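Local structure of phosphoserine aminotransferase SerC (Cytophaga hutchinsonii ATCC 33406, 3FFR) at residues R338-F342 / P343-L347; V166-V169 / S170-P173. The protein probably catalyses the pyridoxal-phosphate-dependent transamination that interconverts 3-phosphohydroxypyruvate and O-phosphoserine, with glutamate as amino donor. All coordinates share one frame; numbering follows the deposited sequence.

Contact 1: R338-F342 / P343-L347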
loop_
_atom_site.group_PDB
_atom_site.type_symbol
_atom_site.label_atom_id
_atom_site.label_comp_id
_atom_site.label_asym_id
_atom_site.label_seq_id
_atom_site.Cartn_x
_atom_site.Cartn_y
_atom_site.Cartn_z
ATOM N N ARG A 338 -16.595 -12.845 -17.386
ATOM C CA ARG A 338 -15.340 -12.170 -17.699
ATOM C C ARG A 338 -14.228 -13.187 -17.474
ATOM O O ARG A 338 -14.039 -13.695 -16.356
ATOM C CB ARG A 338 -15.166 -10.948 -16.805
ATOM C CG ARG A 338 -16.345 -9.965 -16.843
ATOM C CD ARG A 338 -15.955 -8.652 -16.171
ATOM N NE ARG A 338 -15.890 -8.790 -14.711
ATOM C CZ ARG A 338 -15.256 -7.963 -13.912
ATOM N NH1 ARG A 338 -14.529 -6.965 -14.407
ATOM N NH2 ARG A 338 -15.260 -8.184 -12.613
ATOM N N ILE A 339 -13.551 -13.519 -18.564
ATOM C CA ILE A 339 -12.465 -14.497 -18.558
ATOM C C ILE A 339 -11.121 -13.790 -18.658
ATOM O O ILE A 339 -10.786 -13.214 -19.680
ATOM C CB ILE A 339 -12.603 -15.512 -19.717
ATOM C CG1 ILE A 339 -13.927 -16.265 -19.662
ATOM C CG2 ILE A 339 -11.437 -16.505 -19.685
ATOM C CD1 ILE A 339 -14.246 -17.115 -20.923
ATOM N N ALA A 340 -10.374 -13.822 -17.560
ATOM C CA ALA A 340 -9.032 -13.263 -17.527
ATOM C C ALA A 340 -8.122 -14.164 -18.362
ATOM O O ALA A 340 -8.187 -15.402 -18.294
ATOM C CB ALA A 340 -8.504 -13.138 -16.093
ATOM N N ASN A 341 -7.308 -13.510 -19.178
ATOM C CA ASN A 341 -6.289 -14.156 -20.013
ATOM C C ASN A 341 -4.993 -13.413 -19.776
ATOM O O ASN A 341 -4.613 -12.525 -20.525
ATOM C CB ASN A 341 -6.680 -14.110 -21.500
ATOM C CG ASN A 341 -5.536 -14.532 -22.445
ATOM O OD1 ASN A 341 -4.664 -15.365 -22.091
ATOM N ND2 ASN A 341 -5.542 -13.977 -23.648
ATOM N N PHE A 342 -4.362 -13.768 -18.664
ATOM C CA PHE A 342 -3.137 -13.107 -18.177
ATOM C C PHE A 342 -1.906 -14.029 -18.366
ATOM O O PHE A 342 -2.075 -15.258 -18.567
ATOM C CB PHE A 342 -3.273 -12.742 -16.699
ATOM C CG PHE A 342 -4.416 -11.789 -16.376
ATOM C CD1 PHE A 342 -4.943 -10.973 -17.336
ATOM C CD2 PHE A 342 -4.864 -11.644 -15.061
ATOM C CE1 PHE A 342 -5.943 -10.069 -17.036
ATOM C CE2 PHE A 342 -5.848 -10.735 -14.753
ATOM C CZ PHE A 342 -6.386 -9.947 -15.768
ATOM N N PRO A 343 -0.676 -13.471 -18.257
ATOM C CA PRO A 343 0.502 -14.342 -18.451
ATOM C C PRO A 343 0.519 -15.548 -17.543
ATOM O O PRO A 343 1.066 -16.596 -17.913
ATOM C CB PRO A 343 1.678 -13.390 -18.210
ATOM C CG PRO A 343 1.131 -12.059 -18.746
ATOM C CD PRO A 343 -0.298 -12.043 -18.262
ATOM N N ALA A 344 -0.098 -15.411 -16.374
ATOM C CA ALA A 344 -0.160 -16.508 -15.371
ATOM C C ALA A 344 -0.952 -17.684 -15.835
ATOM O O ALA A 344 -0.805 -18.801 -15.312
ATOM C CB ALA A 344 -0.748 -16.025 -14.040
ATOM N N HIS A 345 -1.827 -17.430 -16.797
ATOM C CA HIS A 345 -2.681 -18.502 -17.352
ATOM C C HIS A 345 -1.970 -19.134 -18.534
ATOM O O HIS A 345 -1.593 -18.452 -19.476
ATOM C CB HIS A 345 -4.036 -17.934 -17.798
ATOM C CG HIS A 345 -4.777 -17.237 -16.698
ATOM N ND1 HIS A 345 -4.926 -15.869 -16.648
ATOM C CD2 HIS A 345 -5.395 -17.727 -15.594
ATOM C CE1 HIS A 345 -5.583 -15.544 -15.543
ATOM N NE2 HIS A 345 -5.879 -16.651 -14.888
ATOM N N SER A 346 -1.737 -20.435 -18.458
ATOM C CA SER A 346 -1.056 -21.120 -19.552
ATOM C C SER A 346 -2.021 -21.541 -20.632
ATOM O O SER A 346 -3.236 -21.633 -20.440
ATOM C CB SER A 346 -0.346 -22.376 -19.070
ATOM O OG SER A 346 -1.307 -23.317 -18.604
ATOM N N LEU A 347 -1.421 -21.834 -21.764
ATOM C CA LEU A 347 -2.152 -22.328 -22.928
ATOM C C LEU A 347 -2.910 -23.592 -22.544
ATOM O O LEU A 347 -4.085 -23.770 -22.898
ATOM C CB LEU A 347 -1.189 -22.614 -24.071
ATOM C CG LEU A 347 -1.826 -23.087 -25.390
ATOM C CD1 LEU A 347 -2.774 -22.027 -25.924
ATOM C CD2 LEU A 347 -0.736 -23.408 -26.417
#
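From Phe-342 to His-345 the backbone closes a type I beta turn just beyond strand 336-340, with the N of His-345 donating to the O of Phe-342 over 2.8 Å. The imidazole of His-345 then folds back on the residue that opens the turn: its CG is anti to the carbonyl carbon (chi1 -57°), which carries ND1 to the backbone N of Phe-342, 3.0 Å away. The N-H enters at the ring edge, only 7° out of the imidazole plane. The O of Ala-340 lies over one face of the same ring, offset toward its rim, and the CB of Ala-340 is 3.8 Å from CE1 of His-345. This methyl also sits over the centre of one face of the Phe-342 ring. Phe-342 and His-345 run side by side and point the same way, their ring planes inclined at 43°. The other ring nitrogen, NE2, donates to the O of Tyr-7, and Phe-8 stacks on the imidazole, so the turn is tied to strand 6-8, at the margin of the five-stranded sheet. Because ND1 accepts a backbone proton while NE2 gives one to a carbonyl, the bonding is consistent with a neutral His-345 that carries its proton on NE2.

Contact 2: V166-V169 / S170-P173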
loop_
_atom_site.group_PDB
_atom_site.type_symbol
_atom_site.label_atom_id
_atom_site.label_comp_id
_atom_site.label_asym_id
_atom_site.label_seq_id
_atom_site.Cartn_x
_atom_site.Cartn_y
_atom_site.Cartn_z
ATOM N N VAL A 166 -2.391 6.944 -19.518
ATOM C CA VAL A 166 -3.096 5.725 -19.904
ATOM C C VAL A 166 -3.169 4.722 -18.742
ATOM O O VAL A 166 -2.159 4.310 -18.170
ATOM C CB VAL A 166 -2.437 5.051 -21.130
ATOM C CG1 VAL A 166 -3.261 3.817 -21.565
ATOM C CG2 VAL A 166 -2.283 6.030 -22.308
ATOM N N ASP A 167 -4.399 4.373 -18.395
ATOM C CA ASP A 167 -4.695 3.291 -17.451
ATOM C C ASP A 167 -4.575 1.984 -18.229
ATOM O O ASP A 167 -5.330 1.736 -19.177
ATOM C CB ASP A 167 -6.081 3.533 -16.831
ATOM C CG ASP A 167 -6.525 2.448 -15.884
ATOM O OD1 ASP A 167 -6.115 1.281 -16.042
ATOM O OD2 ASP A 167 -7.337 2.808 -15.005
ATOM N N ALA A 168 -3.546 1.204 -17.901
ATOM C CA ALA A 168 -3.322 -0.149 -18.519
ATOM C C ALA A 168 -3.232 -1.216 -17.414
ATOM O O ALA A 168 -2.560 -2.214 -17.518
ATOM C CB ALA A 168 -2.070 -0.151 -19.418
ATOM N N VAL A 169 -3.965 -0.930 -16.354
ATOM C CA VAL A 169 -4.031 -1.726 -15.154
ATOM C C VAL A 169 -4.332 -3.185 -15.437
ATOM O O VAL A 169 -3.673 -4.075 -14.917
ATOM C CB VAL A 169 -5.054 -1.138 -14.128
ATOM C CG1 VAL A 169 -5.339 -2.120 -12.976
ATOM C CG2 VAL A 169 -4.577 0.245 -13.595
ATOM N N SER A 170 -5.279 -3.421 -16.329
ATOM C CA SER A 170 -5.711 -4.800 -16.614
ATOM C C SER A 170 -5.211 -5.313 -17.948
ATOM O O SER A 170 -5.746 -6.287 -18.511
ATOM C CB SER A 170 -7.225 -4.940 -16.480
ATOM O OG SER A 170 -7.889 -4.049 -17.372
ATOM N N SER A 171 -4.160 -4.682 -18.465
ATOM C CA SER A 171 -3.598 -5.119 -19.755
ATOM C C SER A 171 -2.072 -5.170 -19.873
ATOM O O SER A 171 -1.545 -6.059 -20.532
ATOM C CB SER A 171 -4.164 -4.268 -20.887
ATOM O OG SER A 171 -3.885 -2.902 -20.680
ATOM N N LEU A 172 -1.349 -4.189 -19.323
ATOM C CA LEU A 172 0.119 -4.183 -19.421
ATOM C C LEU A 172 0.601 -5.531 -18.870
ATOM O O LEU A 172 0.141 -5.961 -17.812
ATOM C CB LEU A 172 0.705 -2.980 -18.652
ATOM C CG LEU A 172 2.131 -2.523 -18.945
ATOM C CD1 LEU A 172 2.243 -1.999 -20.369
ATOM C CD2 LEU A 172 2.574 -1.439 -17.945
ATOM N N PRO A 173 1.586 -6.178 -19.537
ATOM C CA PRO A 173 2.375 -5.743 -20.678
ATOM C C PRO A 173 1.930 -6.072 -22.096
ATOM O O PRO A 173 2.767 -6.104 -22.999
ATOM C CB PRO A 173 3.708 -6.442 -20.402
ATOM C CG PRO A 173 3.308 -7.784 -19.796
ATOM C CD PRO A 173 2.058 -7.474 -18.999
HETATM O O HOH W 1 -6.631 -1.067 -17.859
HETATM O O HOH W 2 -1.605 -5.628 -15.734
#
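Asp-167 extends its carboxylate with CG anti to the backbone N (chi1 177°), an orientation from which OD1 reaches forward along the chain and accepts from the N of Val-169 at 3.1 Å, met nearly along its C-O axis. This is an Asx turn at the C-terminal end of strand 163-167, in the large mixed sheet of a PLP-dependent aminotransferase. The other carboxylate oxygen, OD2, is bonded to N1 of the cofactor-modified lysine at position 191 and to NE1 of Trp-74, an arrangement consistent with the turn helping to orient the carboxylate that meets the pyridine nitrogen. Directly after it the chain coils around the O of Ala-168, which accepts from the N of Leu-172 at 2.9 Å and from the N of Ser-171 at 3.1 Å. Beside these bonds the CB of Ala-168 packs against the CB of Leu-172 at 4.0 Å. The hydroxyl of Ser-171 lies close to the same methyl, and its OG is bonded to ND1 of His-138; the hydroxyl of Ser-170 is held by Thr-141 and Asn-139. Water 1 accepts from the N of Ser-170 and lies 3.0 Å from OD1 of Asp-167, to which it can donate. Water 2 spans the coil, giving one proton to the O of Val-169 and the other to the O of Leu-172, each 2.7 Å away.

Overall arrangement
Contacts 1 and 2 follow the ends of strands in different sheets, 336-340 of the five-stranded and 163-167 of the seven-stranded one, and their centres are 15 Å apart. They nevertheless meet where CE1 of Phe-342 packs on the O of Ser-170 at 4.1 Å. Thr-301 bridges them as well, pairing through its backbone with Asn-341 and through its hydroxyl with the O of Ser-170. Contact 2 lies nearer the active site: a bound serine is about 7 Å from the side chain of Val-169 and about 10 Å from that of Phe-342. Contact 2 supplies the aspartate to the cofactor, while Phe-342 of contact 1 also touches Cys-192, next to the cofactor-bearing lysine.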